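Local atomic coordinates of glycosyl hydrolase, family 31/fibronectin type III domain protein (Clostridium perfringens, PDB entry 4LKS), a protein that binds galactose through a carbohydrate-binding module of family 32, probably helping to bring the parent family 31 glycoside hydrolase to galactose-bearing glycans. Residues L82-Q85 and N86-N89; K147-G150 and D151-K155. All coordinates share one frame; numbering follows the deposited sequence.

Contact 1 (L82-Q85 and N86-N89); sequences LPRQ and NSRN. With GAL (beta-D-galactopyranose), chain D.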
ATOM      1  N   LEU A  82       1.836   5.904  -1.217  1.00  7.72           N
ATOM      2  CA  LEU A  82       2.734   6.983  -0.796  1.00 10.36           C
ATOM      3  C   LEU A  82       3.885   6.382  -0.012  1.00  7.82           C
ATOM      4  O   LEU A  82       3.681   5.811   1.060  1.00  9.80           O
ATOM      5  CB  LEU A  82       1.999   8.024   0.056  1.00  8.88           C
ATOM      6  CG  LEU A  82       2.869   9.193   0.540  1.00  9.61           C
ATOM      7  CD1 LEU A  82       3.304  10.055  -0.636  1.00 12.79           C
ATOM      8  CD2 LEU A  82       2.129  10.031   1.587  1.00 11.51           C
ATOM      9  N   PRO A  83       5.099   6.462  -0.564  1.00  9.80           N
ATOM     10  CA  PRO A  83       6.228   5.917   0.194  1.00 10.98           C
ATOM     11  C   PRO A  83       6.587   6.792   1.382  1.00 11.43           C
ATOM     12  O   PRO A  83       6.228   7.976   1.450  1.00 12.26           O
ATOM     13  CB  PRO A  83       7.382   5.911  -0.822  1.00 13.30           C
ATOM     14  CG  PRO A  83       6.992   6.900  -1.861  1.00 16.91           C
ATOM     15  CD  PRO A  83       5.488   6.949  -1.896  1.00 12.26           C
ATOM     16  N   ARG A  84       7.277   6.165   2.324  1.00 11.41           N
ATOM     17  CA  ARG A  84       7.887   6.825   3.464  1.00 12.91           C
ATOM     18  C   ARG A  84       8.621   8.087   3.026  1.00 13.24           C
ATOM     19  O   ARG A  84       9.376   8.072   2.042  1.00 13.74           O
ATOM     20  CB  ARG A  84       8.858   5.837   4.103  1.00 13.38           C
ATOM     21  CG  ARG A  84       9.505   6.301   5.374  1.00 14.70           C
ATOM     22  CD  ARG A  84      10.367   5.179   5.903  1.00 17.10           C
ATOM     23  NE  ARG A  84      10.830   5.448   7.254  1.00 16.13           N
ATOM     24  CZ  ARG A  84      11.430   4.549   8.019  1.00 18.22           C
ATOM     25  NH1 ARG A  84      11.653   3.323   7.555  1.00 17.05           N
ATOM     26  NH2 ARG A  84      11.806   4.876   9.245  1.00 18.98           N
ATOM     27  N   GLN A  85       8.390   9.184   3.744  1.00 13.08           N
ATOM     28  CA  GLN A  85       8.891  10.492   3.314  1.00 13.23           C
ATOM     29  C   GLN A  85      10.300  10.820   3.792  1.00 24.97           C
ATOM     30  O   GLN A  85      11.007  11.592   3.143  1.00 31.23           O
ATOM     31  CB  GLN A  85       7.928  11.602   3.751  1.00 15.82           C
ATOM     32  CG  GLN A  85       6.572  11.526   3.075  1.00 15.28           C
ATOM     33  CD  GLN A  85       6.648  11.787   1.586  1.00 17.46           C
ATOM     34  OE1 GLN A  85       6.926  12.907   1.158  1.00 22.14           O
ATOM     35  NE2 GLN A  85       6.402  10.752   0.785  1.00 16.18           N
ATOM     36  N   ASN A  86      10.708  10.239   4.918  1.00 20.15           N
ATOM     37  CA  ASN A  86      11.993  10.591   5.530  1.00 24.44           C
ATOM     38  C   ASN A  86      13.093   9.559   5.303  1.00 28.09           C
ATOM     39  O   ASN A  86      14.239   9.765   5.710  1.00 33.29           O
ATOM     40  CB  ASN A  86      11.825  10.823   7.035  1.00 26.14           C
ATOM     41  CG  ASN A  86      11.451   9.553   7.786  1.00 43.68           C
ATOM     42  OD1 ASN A  86      10.795   8.665   7.240  1.00 35.17           O
ATOM     43  ND2 ASN A  86      11.868   9.464   9.045  1.00 49.62           N
ATOM     44  N   SER A  87      12.747   8.453   4.656  1.00 22.05           N
ATOM     45  CA  SER A  87      13.675   7.342   4.489  1.00 20.22           C
ATOM     46  C   SER A  87      13.200   6.437   3.365  1.00 21.80           C
ATOM     47  O   SER A  87      12.001   6.319   3.130  1.00 20.67           O
ATOM     48  CB  SER A  87      13.769   6.535   5.788  1.00 21.41           C
ATOM     49  OG  SER A  87      14.424   5.296   5.575  1.00 23.61           O
ATOM     50  N   ARG A  88      14.141   5.796   2.676  1.00 19.92           N
ATOM     51  CA  ARG A  88      13.807   4.857   1.613  1.00 19.97           C
ATOM     52  C   ARG A  88      13.502   3.475   2.167  1.00 16.72           C
ATOM     53  O   ARG A  88      13.100   2.573   1.423  1.00 19.58           O
ATOM     54  CB  ARG A  88      14.958   4.759   0.620  1.00 23.64           C
ATOM     55  CG  ARG A  88      16.319   4.447   1.252  1.00 32.20           C
ATOM     56  CD  ARG A  88      16.699   2.969   1.157  1.00 29.81           C
ATOM     57  NE  ARG A  88      17.964   2.691   1.844  1.00 34.99           N
ATOM     58  CZ  ARG A  88      19.101   2.362   1.233  1.00 42.97           C
ATOM     59  NH1 ARG A  88      19.147   2.250  -0.087  1.00 43.33           N
ATOM     60  NH2 ARG A  88      20.195   2.134   1.947  1.00 43.95           N
ATOM     61  N   ASN A  89      13.694   3.304   3.471  1.00 15.86           N
ATOM     62  CA  ASN A  89      13.544   1.986   4.061  1.00 16.94           C
ATOM     63  C   ASN A  89      12.124   1.447   3.949  1.00 13.69           C
ATOM     64  O   ASN A  89      11.188   1.945   4.594  1.00 13.62           O
ATOM     65  CB  ASN A  89      14.040   1.962   5.506  1.00 13.62           C
ATOM     66  CG  ASN A  89      15.538   1.766   5.603  1.00 26.28           C
ATOM     67  OD1 ASN A  89      16.237   1.736   4.592  1.00 22.47           O
ATOM     68  ND2 ASN A  89      16.041   1.650   6.828  1.00 22.70           N
TER
HETATM   69  C1  GAL D 202      15.975   2.015  10.528  1.00 39.53           C
HETATM   70  C2  GAL D 202      14.573   2.634  10.363  1.00 29.99           C
HETATM   71  C3  GAL D 202      13.494   1.602  10.659  1.00 25.64           C
HETATM   72  C4  GAL D 202      13.696   0.382   9.745  1.00 21.98           C
HETATM   73  C5  GAL D 202      15.089  -0.170   9.965  1.00 23.07           C
HETATM   74  C6  GAL D 202      15.450  -1.324   9.027  1.00 27.58           C
HETATM   75  O1  GAL D 202      16.971   2.922  10.140  1.00 43.90           O
HETATM   76  O2  GAL D 202      14.354   3.743  11.242  1.00 29.57           O
HETATM   77  O3  GAL D 202      12.202   2.142  10.395  1.00 20.30           O
HETATM   78  O4  GAL D 202      13.572   0.774   8.380  1.00 19.41           O
HETATM   79  O5  GAL D 202      16.090   0.847   9.715  1.00 26.40           O
HETATM   80  O6  GAL D 202      16.741  -1.846   9.319  1.00 31.63           O
HETATM   81  O   HOH W   1       9.204   7.256   8.753  1.00 34.78           O
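R84 runs alongside the loop that follows it, and its guanidinium group is held by N86, S87 and N89 while its far edge binds galactose. CG lies anti to the backbone N (chi1 -175°) and the rest of the chain is extended, which carries the charged end past S87 to the sugar. Two hydrogen bonds hold that end to its own loop. NE donates to N86 OD1 at 3.2 Å, a bent bond whose acceptor is tilted from the guanidinium plane, and water 1 bridges the same two atoms. NH1 gives a straighter bond to N89 O at 3.3 Å (161° at the hydrogen), with the oxygen at the edge of the guanidinium and in its plane.

Packing adds a third restraint: S87 CB lies over one face of the guanidinium, toward its NE side, 3.5 Å from R84 NE. Serine suits this place on two counts: its short side chain lets the arginine pass close over CB, and its OG accepts from N89 N at 3.0 Å, forming an ST turn that helps to set the asparagine carrying the next sugar contact.

Polar bonds to galactose complete the account. R84 NH2 donates to GAL O3 at 3.0 Å, and NH1 reaches both O3 and O4. N89 ND2 donates to GAL O4 at 3.0 Å, and weakly to O5. Arginine suits a pair of adjacent hydroxyls because its two terminal nitrogens can donate side by side, while the asparagine amide extends the grip around O4. With H53, which also bonds the sugar, these residues form part of the galactose pocket, set in loops of the beta-sandwich of this F5/8 type C (discoidin-like) module.

Contact 2 (K147-G150 and D151-K155); sequences KTLG and DTNNK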
ATOM      1  N   LYS A 147       8.815  -6.850  -3.768  1.00 11.52           N
ATOM      2  CA  LYS A 147      10.190  -6.373  -3.790  1.00  9.82           C
ATOM      3  C   LYS A 147      10.190  -4.997  -3.148  1.00 12.14           C
ATOM      4  O   LYS A 147       9.230  -4.226  -3.320  1.00 11.98           O
ATOM      5  CB  LYS A 147      10.707  -6.256  -5.225  1.00 11.74           C
ATOM      6  CG  LYS A 147      10.898  -7.586  -5.952  1.00 15.09           C
ATOM      7  CD  LYS A 147      11.399  -7.354  -7.364  1.00 16.09           C
ATOM      8  CE  LYS A 147      11.660  -8.683  -8.061  1.00 23.62           C
ATOM      9  NZ  LYS A 147      12.085  -8.480  -9.471  1.00 34.81           N
ATOM     10  N   THR A 148      11.251  -4.683  -2.407  1.00 12.12           N
ATOM     11  CA  THR A 148      11.346  -3.411  -1.706  1.00 10.93           C
ATOM     12  C   THR A 148      12.789  -2.917  -1.653  1.00 12.76           C
ATOM     13  O   THR A 148      13.732  -3.690  -1.909  1.00 13.63           O
ATOM     14  CB  THR A 148      10.882  -3.531  -0.249  1.00 12.56           C
ATOM     15  OG1 THR A 148      11.722  -4.478   0.416  1.00 12.93           O
ATOM     16  CG2 THR A 148       9.437  -4.005  -0.148  1.00 11.93           C
ATOM     17  N   LEU A 149      12.952  -1.646  -1.294  1.00 12.29           N
ATOM     18  CA  LEU A 149      14.269  -1.041  -1.099  1.00 13.40           C
ATOM     19  C   LEU A 149      14.532  -0.826   0.382  1.00 17.39           C
ATOM     20  O   LEU A 149      13.608  -0.804   1.197  1.00 18.96           O
ATOM     21  CB  LEU A 149      14.354   0.294  -1.822  1.00 16.58           C
ATOM     22  CG  LEU A 149      14.075   0.275  -3.319  1.00 16.90           C
ATOM     23  CD1 LEU A 149      14.098   1.676  -3.885  1.00 24.46           C
ATOM     24  CD2 LEU A 149      15.048  -0.621  -4.063  1.00 22.98           C
ATOM     25  N   GLY A 150      15.801  -0.666   0.737  1.00 15.51           N
ATOM     26  CA  GLY A 150      16.149  -0.414   2.124  1.00 18.23           C
ATOM     27  C   GLY A 150      17.638  -0.596   2.333  1.00 22.29           C
ATOM     28  O   GLY A 150      18.350  -0.964   1.397  1.00 20.72           O
ATOM     29  N   ASP A 151      18.103  -0.336   3.553  1.00 23.15           N
ATOM     30  CA  ASP A 151      19.501  -0.591   3.900  1.00 24.26           C
ATOM     31  C   ASP A 151      19.843  -2.029   3.550  1.00 32.12           C
ATOM     32  O   ASP A 151      20.954  -2.333   3.116  1.00 26.49           O
ATOM     33  CB  ASP A 151      19.747  -0.315   5.380  1.00 22.82           C
ATOM     34  CG  ASP A 151      19.596   1.145   5.720  1.00 24.33           C
ATOM     35  OD1 ASP A 151      20.019   1.985   4.896  1.00 28.77           O
ATOM     36  OD2 ASP A 151      19.050   1.453   6.804  1.00 26.00           O
ATOM     37  N   THR A 152      18.864  -2.908   3.734  1.00 22.62           N
ATOM     38  CA  THR A 152      18.875  -4.202   3.077  1.00 21.00           C
ATOM     39  C   THR A 152      17.669  -4.209   2.144  1.00 20.71           C
ATOM     40  O   THR A 152      16.560  -3.877   2.568  1.00 17.74           O
ATOM     41  CB  THR A 152      18.750  -5.354   4.078  1.00 26.93           C
ATOM     42  OG1 THR A 152      19.758  -5.222   5.090  1.00 30.77           O
ATOM     43  CG2 THR A 152      18.928  -6.685   3.368  1.00 25.43           C
ATOM     44  N   ASN A 153      17.888  -4.552   0.878  1.00 19.86           N
ATOM     45  CA  ASN A 153      16.789  -4.622  -0.083  1.00 16.87           C
ATOM     46  C   ASN A 153      15.984  -5.908   0.072  1.00 21.24           C
ATOM     47  O   ASN A 153      16.494  -6.917   0.568  1.00 19.12           O
ATOM     48  CB  ASN A 153      17.315  -4.506  -1.519  1.00 20.51           C
ATOM     49  CG  ASN A 153      17.915  -3.146  -1.813  1.00 26.95           C
ATOM     50  OD1 ASN A 153      17.375  -2.119  -1.410  1.00 20.22           O
ATOM     51  ND2 ASN A 153      19.039  -3.132  -2.522  1.00 33.01           N
ATOM     52  N   ASN A 154      14.716  -5.858  -0.339  1.00 16.82           N
ATOM     53  CA  ASN A 154      13.866  -7.039  -0.412  1.00 15.61           C
ATOM     54  C   ASN A 154      13.684  -7.807   0.898  1.00 17.61           C
ATOM     55  O   ASN A 154      13.641  -9.037   0.902  1.00 19.36           O
ATOM     56  CB  ASN A 154      14.355  -7.981  -1.525  1.00 15.30           C
ATOM     57  CG  ASN A 154      14.306  -7.337  -2.879  1.00 23.33           C
ATOM     58  OD1 ASN A 154      13.372  -6.601  -3.190  1.00 18.26           O
ATOM     59  ND2 ASN A 154      15.311  -7.604  -3.701  1.00 25.17           N
ATOM     60  N   LYS A 155      13.562  -7.082   2.005  1.00 13.46           N
ATOM     61  CA  LYS A 155      13.345  -7.724   3.296  1.00 13.15           C
ATOM     62  C   LYS A 155      12.141  -7.178   4.050  1.00 14.61           C
ATOM     63  O   LYS A 155      11.436  -7.928   4.715  1.00 16.05           O
ATOM     64  CB  LYS A 155      14.598  -7.618   4.175  1.00 20.47           C
ATOM     65  CG  LYS A 155      14.662  -8.694   5.258  1.00 48.15           C
ATOM     66  CD  LYS A 155      14.341  -8.137   6.636  1.00 48.77           C
ATOM     67  CE  LYS A 155      15.587  -8.065   7.496  1.00 37.70           C
ATOM     68  NZ  LYS A 155      16.673  -7.254   6.870  1.00 38.56           N
TER
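A loop that doubles back on the end of a strand is closed here by two asparagine side chains, N153 and N154, each binding a backbone N-H of residues 148-150. N154 OD1 accepts from T148 N at 3.0 Å, with the donor in the carbonyl plane, and also rests 3.4 Å from K147 CB. Its own backbone N returns a bond to T148 O at 2.9 Å, so T148 is held by its N-H through the asparagine side chain and by its carbonyl through the backbone. N153 sets CG anti to its carbonyl carbon (chi1 -66°), which swings OD1 toward G150 N, 3.0 Å away; the hydrogen-bond angle there is 140°. The same oxygen lies 3.8 Å from L149 CD2, the leucine running side by side with the asparagine. Asparagine suits both places because its short amide can stand in for a backbone carbonyl. G150 suits the reversal because T152 O lies close to where a side chain would begin.

T148 OG1 is hydrogen-bonded to Y156 O, and D151 forms a salt bridge with R88. The turn thus joins the end of strand 140-148, of the five-strand sheet, to the loop leading into strand 158-166 of the other sheet, while K147 and L149 pack on strand 92-93.

Overall arrangement
Contacts 1 and 2 are two separate loops at the galactose-binding end of the sandwich, far apart in sequence; their centres are about 12 Å apart, and both are partly buried. Contact 1 follows strand 73-82 and contact 2 follows strand 140-148, so each leaves a different sheet. They meet directly: R88 NH2 makes a salt bridge to D151 OD1 at 3.0 Å, and N89 OD1 probably accepts from D151 N. In contact 1 a buried arginine spends its hydrogen bonds on sugar and loop alike; in contact 2 exposed asparagines serve the backbone. The bond from D151 N would help to orient the N89 amide, whose nitrogen binds galactose, consistent with a second-shell role.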